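Local coordinates for protein BolA (Coxiella burnetii, PDB 3TR3) that is of unknown function but belongs to the BolA/IbaG family, is probably linked to the stress response, and binds cobalt in the crystal, at residues B[34-39]-B[72-77]. Residues are numbered along the deposited sequence; the frame is centred on the assembly and turned at random.
Sequences EAVVLC and KTYTPD
Parallel pairing of the central strand 32-38 with the edge strand 68-74 in the three-stranded sheet of the BolA-like fold shows how a strand bonds to its neighbour through the backbone of alternate residues while successive side chains go to opposite faces. Ala-35 O accepts a hydrogen bond from Lys-72 N at 2.9 Å, and Lys-72 O in turn accepts one from Val-37 N. Two residues further along, Val-37 O accepts a hydrogen bond from Tyr-74 N at 2.8 Å and Tyr-74 O one from Cys-39 N, each N-H pointing almost straight at its oxygen (159° to 169°). The CA-H of Leu-38 adds a contact to Tyr-74 O at 3.1 Å, giving that carbonyl a second, weaker donor.

Val-36, Leu-38, Lys-72 and Tyr-74 share one face of the sheet. With CG of Tyr-74 anti to its own carbonyl carbon (chi1 -60°), the ring reaches back toward the Val-36 and Lys-72 end of the ladder, where Val-36 CG1 meets its edge near the ring plane, 3.5 Å from Tyr-74 CE2. Leu-38 CD2 lies 3.5 Å from Tyr-74 CB; both aliphatic groups thus meet the tyrosine on its CD2 side, the leucine obliquely. Val-37 and Thr-73 occupy the opposite face. Where the strands end, Pro-76 CD rests 3.6 Å from Cys-39 C.

Thr-75 is the N-cap of helix 76-80: its OG1 accepts a hydrogen bond from Glu-78 N, capping the first turn of a helix that follows the strand directly. On the Val-37 and Thr-73 face, Thr-73 touches His-51 of helix 47-57, and Arg-50 NH1 of that helix is hydrogen-bonded to Thr-73 O; on the far side of strand 32-38, strand 22-28 pairs antiparallel through backbone hydrogen bonds of Glu-34, Val-36 and Leu-38 with Glu-27, Ser-25 and Arg-22.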
loop_
_atom_site.group_PDB
_atom_site.type_symbol
_atom_site.label_atom_id
_atom_site.label_comp_id
_atom_site.label_asym_id
_atom_site.label_seq_id
_atom_site.Cartn_x
_atom_site.Cartn_y
_atom_site.Cartn_z
ATOM N N GLU B 34 6.781 -1.328 8.629
ATOM C CA GLU B 34 5.449 -1.018 9.154
ATOM C C GLU B 34 4.462 -1.399 8.087
ATOM O O GLU B 34 4.688 -1.153 6.901
ATOM C CB GLU B 34 5.268 0.472 9.432
ATOM C CG GLU B 34 6.227 1.057 10.435
ATOM C CD GLU B 34 6.323 2.577 10.308
ATOM O OE1 GLU B 34 5.877 3.129 9.267
ATOM O OE2 GLU B 34 6.847 3.220 11.250
ATOM N N ALA B 35 3.351 -1.987 8.506
ATOM C CA ALA B 35 2.315 -2.386 7.582
ATOM C C ALA B 35 0.956 -2.001 8.165
ATOM O O ALA B 35 0.764 -2.047 9.380
ATOM C CB ALA B 35 2.400 -3.906 7.308
ATOM N N VAL B 36 0.038 -1.577 7.298
ATOM C CA VAL B 36 -1.325 -1.290 7.683
ATOM C C VAL B 36 -2.080 -2.346 6.932
ATOM O O VAL B 36 -1.907 -2.479 5.720
ATOM C CB VAL B 36 -1.801 0.120 7.276
ATOM C CG1 VAL B 36 -3.204 0.384 7.796
ATOM C CG2 VAL B 36 -0.816 1.205 7.772
ATOM N N VAL B 37 -2.830 -3.166 7.682
ATOM C CA VAL B 37 -3.508 -4.336 7.140
ATOM C C VAL B 37 -4.997 -4.208 7.408
ATOM O O VAL B 37 -5.401 -3.883 8.534
ATOM C CB VAL B 37 -2.981 -5.657 7.759
ATOM C CG1 VAL B 37 -3.616 -6.846 7.050
ATOM C CG2 VAL B 37 -1.488 -5.740 7.620
ATOM N N LEU B 38 -5.795 -4.401 6.356
ATOM C CA LEU B 38 -7.236 -4.447 6.472
ATOM C C LEU B 38 -7.641 -5.904 6.294
ATOM O O LEU B 38 -7.161 -6.569 5.369
ATOM C CB LEU B 38 -7.963 -3.547 5.439
ATOM C CG LEU B 38 -7.618 -2.049 5.305
ATOM C CD1 LEU B 38 -8.675 -1.178 4.525
ATOM C CD2 LEU B 38 -7.272 -1.386 6.624
ATOM N N CYS B 39 -8.513 -6.390 7.188
ATOM C CA CYS B 39 -9.106 -7.724 7.088
ATOM C C CYS B 39 -10.430 -7.772 7.885
ATOM O O CYS B 39 -10.452 -7.395 9.066
ATOM C CB CYS B 39 -8.126 -8.768 7.628
ATOM S SG CYS B 39 -8.561 -10.454 7.199
ATOM N N LYS B 72 -0.420 -1.891 12.006
ATOM C CA LYS B 72 -1.759 -1.391 12.308
ATOM C C LYS B 72 -2.772 -2.252 11.566
ATOM O O LYS B 72 -2.675 -2.413 10.351
ATOM C CB LYS B 72 -1.957 0.068 11.953
ATOM C CG LYS B 72 -1.105 1.024 12.740
ATOM C CD LYS B 72 -1.150 2.443 12.115
ATOM C CE LYS B 72 -0.318 3.424 12.932
ATOM N NZ LYS B 72 -0.259 4.754 12.285
ATOM N N THR B 73 -3.731 -2.802 12.321
ATOM C CA THR B 73 -4.705 -3.771 11.804
ATOM C C THR B 73 -6.123 -3.240 11.904
ATOM O O THR B 73 -6.576 -2.907 12.982
ATOM C CB THR B 73 -4.599 -5.120 12.568
ATOM O OG1 THR B 73 -4.557 -4.882 13.982
ATOM C CG2 THR B 73 -3.322 -5.883 12.130
ATOM N N TYR B 74 -6.820 -3.144 10.777
ATOM C CA TYR B 74 -8.161 -2.583 10.772
ATOM C C TYR B 74 -9.126 -3.532 10.093
ATOM O O TYR B 74 -8.752 -4.291 9.207
ATOM C CB TYR B 74 -8.224 -1.232 10.019
ATOM C CG TYR B 74 -7.338 -0.132 10.584
ATOM C CD1 TYR B 74 -7.736 0.631 11.676
ATOM C CD2 TYR B 74 -6.100 0.148 10.008
ATOM C CE1 TYR B 74 -6.921 1.617 12.201
ATOM C CE2 TYR B 74 -5.285 1.137 10.512
ATOM C CZ TYR B 74 -5.686 1.871 11.608
ATOM O OH TYR B 74 -4.846 2.867 12.089
ATOM N N THR B 75 -10.384 -3.477 10.503
ATOM C CA THR B 75 -11.410 -4.013 9.646
ATOM C C THR B 75 -11.660 -2.977 8.567
ATOM O O THR B 75 -11.434 -1.786 8.771
ATOM C CB THR B 75 -12.749 -4.269 10.387
ATOM O OG1 THR B 75 -13.272 -3.040 10.916
ATOM C CG2 THR B 75 -12.577 -5.316 11.487
ATOM N N PRO B 76 -12.155 -3.428 7.422
ATOM C CA PRO B 76 -12.592 -2.496 6.384
ATOM C C PRO B 76 -13.494 -1.397 6.928
ATOM O O PRO B 76 -13.295 -0.239 6.550
ATOM C CB PRO B 76 -13.337 -3.392 5.398
ATOM C CG PRO B 76 -12.742 -4.777 5.592
ATOM C CD PRO B 76 -12.246 -4.846 7.007
ATOM N N ASP B 77 -14.435 -1.721 7.813
ATOM C CA ASP B 77 -15.292 -0.691 8.419
ATOM C C ASP B 77 -14.561 0.299 9.343
ATOM O O ASP B 77 -14.856 1.469 9.304
ATOM C CB ASP B 77 -16.472 -1.305 9.188
ATOM C CG ASP B 77 -17.483 -1.970 8.282
ATOM O OD1 ASP B 77 -17.481 -1.713 7.057
ATOM O OD2 ASP B 77 -18.291 -2.760 8.823
#